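Local coordinates for sulfoquinovosidase (Escherichia coli, PDB 5AED), which hydrolyses sulfoquinovosyl diacylglycerides and simple sulfoquinovosides such as sulfoquinovosyl glycerol, releasing sulfoquinovose for use as a source of carbon and sulfur, at residues F20-Q25 with G101-E106; M50-F55 with G407-T412. One frame throughout, in Å; residues are numbered along the deposited sequence.

Interaction 1. Residues F20-Q25 with G101-E106; sequences FTLHFQ and GRLLLE
Phe24 and Leu103 carry a face-to-face packing of two beta sheets in the N-terminal beta-rich part of this family 31 glycoside hydrolase: strand 20-24, from a three-stranded antiparallel sheet, lies across strand 103-106, which belongs to the galactose mutarotase-like domain. The strand axes stay 9.9 Å apart at closest, too far for backbone pairing, and run at 145° to each other; apolar side chains meet in the space between them. With CG anti to the backbone N (chi1 171°), Phe24 extends across the interface. Phe24 CB meets Leu103 CD2 at 4.0 Å, and the ring that follows slides past the leucine in the opposite direction. Leu103 CB sits almost exactly on the ring normal, 3.6 Å from the centroid of Phe24, a CH-pi contact; Gln25 CG covers the other face. Farther out, CZ of Phe24 reaches Leu103 N at 3.5 Å, and Gly101 O lies at the ring edge, in its plane, beside CZ. A flat, wide ring suits this place because it offers a face to one residue and an edge to another; an alanine here would probably leave a gap beneath Leu103 CB and take away the ring edge beside Gly101 O. Ile95 of strand 90-97 touches both Leu22 and Leu103, whose branched ends fill the space between sheets tip to tip, with Leu22 CD2 lying 4.1 Å from Leu103 CD2.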
loop_
_atom_site.group_PDB
_atom_site.type_symbol
_atom_site.label_atom_id
_atom_site.label_comp_id
_atom_site.label_asym_id
_atom_site.label_seq_id
_atom_site.Cartn_x
_atom_site.Cartn_y
_atom_site.Cartn_z
ATOM N N PHE A 20 23.751 9.725 -28.361
ATOM C CA PHE A 20 22.462 9.236 -28.879
ATOM C C PHE A 20 21.209 9.793 -28.192
ATOM O O PHE A 20 21.284 10.461 -27.150
ATOM C CB PHE A 20 22.405 7.696 -28.878
ATOM C CG PHE A 20 22.356 7.046 -27.476
ATOM C CD1 PHE A 20 21.131 6.778 -26.855
ATOM C CD2 PHE A 20 23.524 6.655 -26.812
ATOM C CE1 PHE A 20 21.086 6.184 -25.598
ATOM C CE2 PHE A 20 23.481 6.054 -25.554
ATOM C CZ PHE A 20 22.267 5.830 -24.945
ATOM N N THR A 21 20.062 9.503 -28.819
ATOM C CA THR A 21 18.735 9.741 -28.271
ATOM C C THR A 21 17.845 8.529 -28.502
ATOM O O THR A 21 18.033 7.751 -29.467
ATOM C CB THR A 21 18.018 10.982 -28.866
ATOM O OG1 THR A 21 17.693 10.767 -30.241
ATOM C CG2 THR A 21 18.869 12.224 -28.705
ATOM N N LEU A 22 16.877 8.369 -27.606
ATOM C CA LEU A 22 15.829 7.354 -27.751
ATOM C C LEU A 22 14.469 8.007 -27.511
ATOM O O LEU A 22 14.216 8.561 -26.440
ATOM C CB LEU A 22 16.060 6.207 -26.751
ATOM C CG LEU A 22 15.024 5.095 -26.717
ATOM C CD1 LEU A 22 14.971 4.408 -28.078
ATOM C CD2 LEU A 22 15.360 4.107 -25.631
ATOM N N HIS A 23 13.582 7.925 -28.492
ATOM C CA HIS A 23 12.202 8.343 -28.323
ATOM C C HIS A 23 11.445 7.066 -28.317
ATOM O O HIS A 23 11.874 6.105 -28.948
ATOM C CB HIS A 23 11.718 9.249 -29.464
ATOM C CG HIS A 23 12.301 10.631 -29.429
ATOM N ND1 HIS A 23 13.548 10.925 -29.941
ATOM C CD2 HIS A 23 11.822 11.785 -28.910
ATOM C CE1 HIS A 23 13.808 12.207 -29.745
ATOM N NE2 HIS A 23 12.771 12.754 -29.135
ATOM N N PHE A 24 10.332 7.045 -27.603
ATOM C CA PHE A 24 9.437 5.891 -27.599
ATOM C C PHE A 24 8.062 6.502 -27.667
ATOM O O PHE A 24 7.634 7.250 -26.764
ATOM C CB PHE A 24 9.660 5.020 -26.348
ATOM C CG PHE A 24 8.636 3.927 -26.148
ATOM C CD1 PHE A 24 8.474 2.915 -27.088
ATOM C CD2 PHE A 24 7.859 3.877 -24.993
ATOM C CE1 PHE A 24 7.561 1.885 -26.889
ATOM C CE2 PHE A 24 6.948 2.849 -24.786
ATOM C CZ PHE A 24 6.787 1.852 -25.736
ATOM N N GLN A 25 7.391 6.240 -28.791
ATOM C CA GLN A 25 6.090 6.834 -29.127
ATOM C C GLN A 25 6.048 8.329 -28.971
ATOM O O GLN A 25 5.056 8.898 -28.492
ATOM C CB GLN A 25 4.983 6.173 -28.308
ATOM C CG GLN A 25 5.075 4.667 -28.332
ATOM C CD GLN A 25 3.775 4.075 -28.768
ATOM O OE1 GLN A 25 3.547 3.863 -29.968
ATOM N NE2 GLN A 25 2.876 3.874 -27.812
ATOM N N GLY A 101 4.861 -5.023 -27.171
ATOM C CA GLY A 101 5.195 -3.702 -27.679
ATOM C C GLY A 101 5.637 -2.702 -26.630
ATOM O O GLY A 101 5.592 -1.490 -26.868
ATOM N N ARG A 102 6.082 -3.191 -25.470
ATOM C CA ARG A 102 6.628 -2.288 -24.418
ATOM C C ARG A 102 8.105 -2.065 -24.674
ATOM O O ARG A 102 8.824 -3.021 -24.949
ATOM C CB ARG A 102 6.499 -2.928 -23.032
ATOM C CG ARG A 102 5.133 -3.535 -22.687
ATOM C CD ARG A 102 5.050 -3.862 -21.198
ATOM N NE ARG A 102 3.765 -4.469 -20.887
ATOM C CZ ARG A 102 3.498 -5.777 -20.921
ATOM N NH1 ARG A 102 4.423 -6.688 -21.228
ATOM N NH2 ARG A 102 2.271 -6.188 -20.642
ATOM N N LEU A 103 8.583 -0.839 -24.522
ATOM C CA LEU A 103 10.036 -0.577 -24.521
ATOM C C LEU A 103 10.717 -1.311 -23.361
ATOM O O LEU A 103 10.351 -1.110 -22.211
ATOM C CB LEU A 103 10.291 0.944 -24.404
ATOM C CG LEU A 103 11.760 1.351 -24.217
ATOM C CD1 LEU A 103 12.590 0.979 -25.434
ATOM C CD2 LEU A 103 11.868 2.809 -23.877
ATOM N N LEU A 104 11.695 -2.148 -23.668
ATOM C CA LEU A 104 12.431 -2.968 -22.719
ATOM C C LEU A 104 13.896 -2.547 -22.740
ATOM O O LEU A 104 14.516 -2.601 -23.794
ATOM C CB LEU A 104 12.358 -4.453 -23.116
ATOM C CG LEU A 104 13.123 -5.449 -22.242
ATOM C CD1 LEU A 104 12.623 -5.393 -20.792
ATOM C CD2 LEU A 104 13.090 -6.884 -22.802
ATOM N N LEU A 105 14.438 -2.194 -21.566
ATOM C CA LEU A 105 15.837 -1.746 -21.367
ATOM C C LEU A 105 16.478 -2.759 -20.466
ATOM O O LEU A 105 15.973 -2.979 -19.355
ATOM C CB LEU A 105 15.882 -0.370 -20.669
ATOM C CG LEU A 105 16.001 0.882 -21.500
ATOM C CD1 LEU A 105 15.258 0.788 -22.813
ATOM C CD2 LEU A 105 15.636 2.137 -20.705
ATOM N N GLU A 106 17.555 -3.402 -20.927
ATOM C CA GLU A 106 18.300 -4.358 -20.136
ATOM C C GLU A 106 19.722 -3.898 -20.000
ATOM O O GLU A 106 20.470 -3.846 -20.989
ATOM C CB GLU A 106 18.297 -5.723 -20.789
ATOM C CG GLU A 106 16.963 -6.416 -20.643
ATOM C CD GLU A 106 16.805 -7.598 -21.585
ATOM O OE1 GLU A 106 16.834 -7.368 -22.823
ATOM O OE2 GLU A 106 16.624 -8.733 -21.085
#

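Interaction 2. Residues M50-F55 with G407-T412; sequences MFRGNF and GEYLPT
Gly53 and Tyr409 bring the backbones of two irregular loops to within 5.3 Å, CA to CA, whereas Met50 and Pro411 stand 7.4 Å apart by the same measure. The 50-55 loop folds tightly on itself: Phe51 O accepts from both Asn54 N and Asn54 ND2, and Asn54 centres an inverse gamma turn. Gly53 has a positive phi of 96°, at which a CB would be jammed against the preceding carbonyl oxygen and would also press on Tyr409 CG, so glycine suits both this backbone conformation and the close approach of the tyrosine. A chi1 of -180° swings the Tyr409 ring away from its own backbone N and lays one flat face against the Arg52-Gly53 peptide, where Gly53 has no side chain to hold it off. Gly53 N lies 3.5 Å above the plane of the Tyr409 ring over its centre, Arg52 C sits toward the rim, and Gly53 CA makes a CH-pi contact. Met50 SD comes to the edge of the same ring, 4.1 Å from Tyr409 CE1, a Met-aromatic contact. The flexible, polarisable thioether suits this mixed setting: Met50 SD also meets Pro411 CB and Thr412 OG1 and accepts a weak hydrogen bond from Thr412 N at 3.7 Å. Phe55 crosses Tyr409 obliquely, planes at 79°, with Phe55 CE1 at 3.9 Å from Tyr409 CD1; its broad ring suits the site by turning an edge to Glu408 O, Leu410 O and Thr412 OG1. Glu408 is salt-bridged through OE2 to Arg455, and its side chain lies about 5 Å from that of the nucleophile Asp405. The arrangement is thus a loop from the N-terminal beta part packed on the loop after a strand of the catalytic TIM barrel, beside the family 31 active site, where Glu408 is an active-site residue by similarity.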
loop_
_atom_site.group_PDB
_atom_site.type_symbol
_atom_site.label_atom_id
_atom_site.label_comp_id
_atom_site.label_asym_id
_atom_site.label_seq_id
_atom_site.Cartn_x
_atom_site.Cartn_y
_atom_site.Cartn_z
ATOM N N MET A 50 19.110 -2.287 11.453
ATOM C CA MET A 50 17.696 -2.664 11.275
ATOM C C MET A 50 16.694 -1.937 12.194
ATOM O O MET A 50 15.570 -1.602 11.744
ATOM C CB MET A 50 17.526 -4.175 11.341
ATOM C CG MET A 50 18.315 -4.859 10.217
ATOM S SD MET A 50 18.036 -6.644 10.178
ATOM C CE MET A 50 19.162 -7.150 11.489
ATOM N N PHE A 51 17.093 -1.686 13.450
ATOM C CA PHE A 51 16.223 -1.043 14.449
ATOM C C PHE A 51 14.803 -1.677 14.480
ATOM O O PHE A 51 13.786 -0.964 14.458
ATOM C CB PHE A 51 16.134 0.480 14.191
ATOM C CG PHE A 51 17.416 1.239 14.487
ATOM C CD1 PHE A 51 17.932 1.305 15.795
ATOM C CD2 PHE A 51 18.088 1.948 13.477
ATOM C CE1 PHE A 51 19.104 2.038 16.079
ATOM C CE2 PHE A 51 19.256 2.691 13.759
ATOM C CZ PHE A 51 19.759 2.737 15.068
ATOM N N ARG A 52 14.766 -3.009 14.479
ATOM C CA ARG A 52 13.519 -3.802 14.526
ATOM C C ARG A 52 12.535 -3.386 13.421
ATOM O O ARG A 52 11.344 -3.168 13.666
ATOM C CB ARG A 52 12.882 -3.654 15.903
ATOM C CG ARG A 52 11.766 -4.648 16.192
ATOM C CD ARG A 52 11.332 -4.512 17.645
ATOM N NE ARG A 52 12.405 -4.874 18.578
ATOM C CZ ARG A 52 12.383 -4.643 19.889
ATOM N NH1 ARG A 52 11.326 -4.044 20.457
ATOM N NH2 ARG A 52 13.417 -5.023 20.638
ATOM N N GLY A 53 13.076 -3.226 12.211
ATOM C CA GLY A 53 12.296 -2.808 11.058
ATOM C C GLY A 53 12.314 -1.320 10.717
ATOM O O GLY A 53 11.914 -0.968 9.621
ATOM N N ASN A 54 12.739 -0.461 11.654
ATOM C CA ASN A 54 12.861 0.977 11.416
ATOM C C ASN A 54 14.204 1.306 10.767
ATOM O O ASN A 54 15.001 2.156 11.274
ATOM C CB ASN A 54 12.690 1.754 12.717
ATOM C CG ASN A 54 11.356 1.467 13.388
ATOM O OD1 ASN A 54 10.302 1.820 12.881
ATOM N ND2 ASN A 54 11.413 0.859 14.561
ATOM N N PHE A 55 14.399 0.711 9.585
ATOM C CA PHE A 55 15.739 0.575 9.001
ATOM C C PHE A 55 16.416 1.923 8.793
ATOM O O PHE A 55 15.795 2.875 8.290
ATOM C CB PHE A 55 15.663 -0.077 7.627
ATOM C CG PHE A 55 15.473 -1.569 7.635
ATOM C CD1 PHE A 55 14.212 -2.121 7.554
ATOM C CD2 PHE A 55 16.567 -2.420 7.553
ATOM C CE1 PHE A 55 14.044 -3.497 7.468
ATOM C CE2 PHE A 55 16.405 -3.792 7.448
ATOM C CZ PHE A 55 15.151 -4.335 7.398
ATOM N N GLY A 407 5.406 -8.538 6.467
ATOM C CA GLY A 407 5.947 -8.608 5.109
ATOM C C GLY A 407 7.125 -7.649 4.929
ATOM O O GLY A 407 7.975 -7.903 4.088
ATOM N N GLU A 408 7.190 -6.572 5.727
ATOM C CA GLU A 408 8.135 -5.468 5.501
ATOM C C GLU A 408 9.437 -5.577 6.304
ATOM O O GLU A 408 10.326 -4.693 6.200
ATOM C CB GLU A 408 7.450 -4.113 5.841
ATOM C CG GLU A 408 7.371 -3.758 7.316
ATOM C CD GLU A 408 6.227 -4.444 8.053
ATOM O OE1 GLU A 408 5.458 -5.167 7.408
ATOM O OE2 GLU A 408 6.100 -4.258 9.291
ATOM N N TYR A 409 9.545 -6.626 7.131
ATOM C CA TYR A 409 10.705 -6.810 7.973
ATOM C C TYR A 409 11.231 -8.246 7.888
ATOM O O TYR A 409 11.293 -8.976 8.889
ATOM C CB TYR A 409 10.436 -6.325 9.438
ATOM C CG TYR A 409 11.615 -6.484 10.393
ATOM C CD1 TYR A 409 12.946 -6.240 9.965
ATOM C CD2 TYR A 409 11.408 -6.872 11.742
ATOM C CE1 TYR A 409 14.019 -6.379 10.824
ATOM C CE2 TYR A 409 12.481 -7.002 12.614
ATOM C CZ TYR A 409 13.783 -6.761 12.144
ATOM O OH TYR A 409 14.848 -6.875 12.977
ATOM N N LEU A 410 11.619 -8.641 6.678
ATOM C CA LEU A 410 12.613 -9.695 6.490
ATOM C C LEU A 410 14.013 -9.107 6.852
ATOM O O LEU A 410 14.544 -8.200 6.132
ATOM C CB LEU A 410 12.683 -10.218 5.057
ATOM C CG LEU A 410 13.736 -11.329 4.832
ATOM C CD1 LEU A 410 13.239 -12.665 5.427
ATOM C CD2 LEU A 410 14.071 -11.523 3.358
ATOM N N PRO A 411 14.646 -9.647 7.922
ATOM C CA PRO A 411 15.974 -9.187 8.267
ATOM C C PRO A 411 16.985 -9.422 7.158
ATOM O O PRO A 411 16.982 -10.478 6.493
ATOM C CB PRO A 411 16.317 -10.025 9.512
ATOM C CG PRO A 411 15.009 -10.407 10.085
ATOM C CD PRO A 411 14.167 -10.666 8.878
ATOM N N THR A 412 17.860 -8.438 6.986
ATOM C CA THR A 412 18.834 -8.436 5.916
ATOM C C THR A 412 20.078 -9.315 6.158
ATOM O O THR A 412 20.903 -9.402 5.287
ATOM C CB THR A 412 19.262 -6.989 5.599
ATOM O OG1 THR A 412 19.399 -6.223 6.822
ATOM C CG2 THR A 412 18.172 -6.365 4.712
#

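Both contacts are largely buried, yet they hold different elements. Interaction 1 joins two sheets within the N-terminal beta region, about 29 Å from the centre of the chain and away from the annotated sites, with exposed Gly101 at its margin; interaction 2, about 17 Å from the centre, ties a loop following strand 39-49 of that region to a loop of the TIM barrel next to the catalytic residues. The nearest atoms of interactions 1 and 2 are about 24 Å apart. Their chemistry follows their place: side chains of leucine and phenylalanine dominate between the sheets, whereas the loop pair adds sulfur, hydroxyl and peptide groups around a tyrosine and includes a glycine whose positive phi and close ring contact leave little room for a side chain.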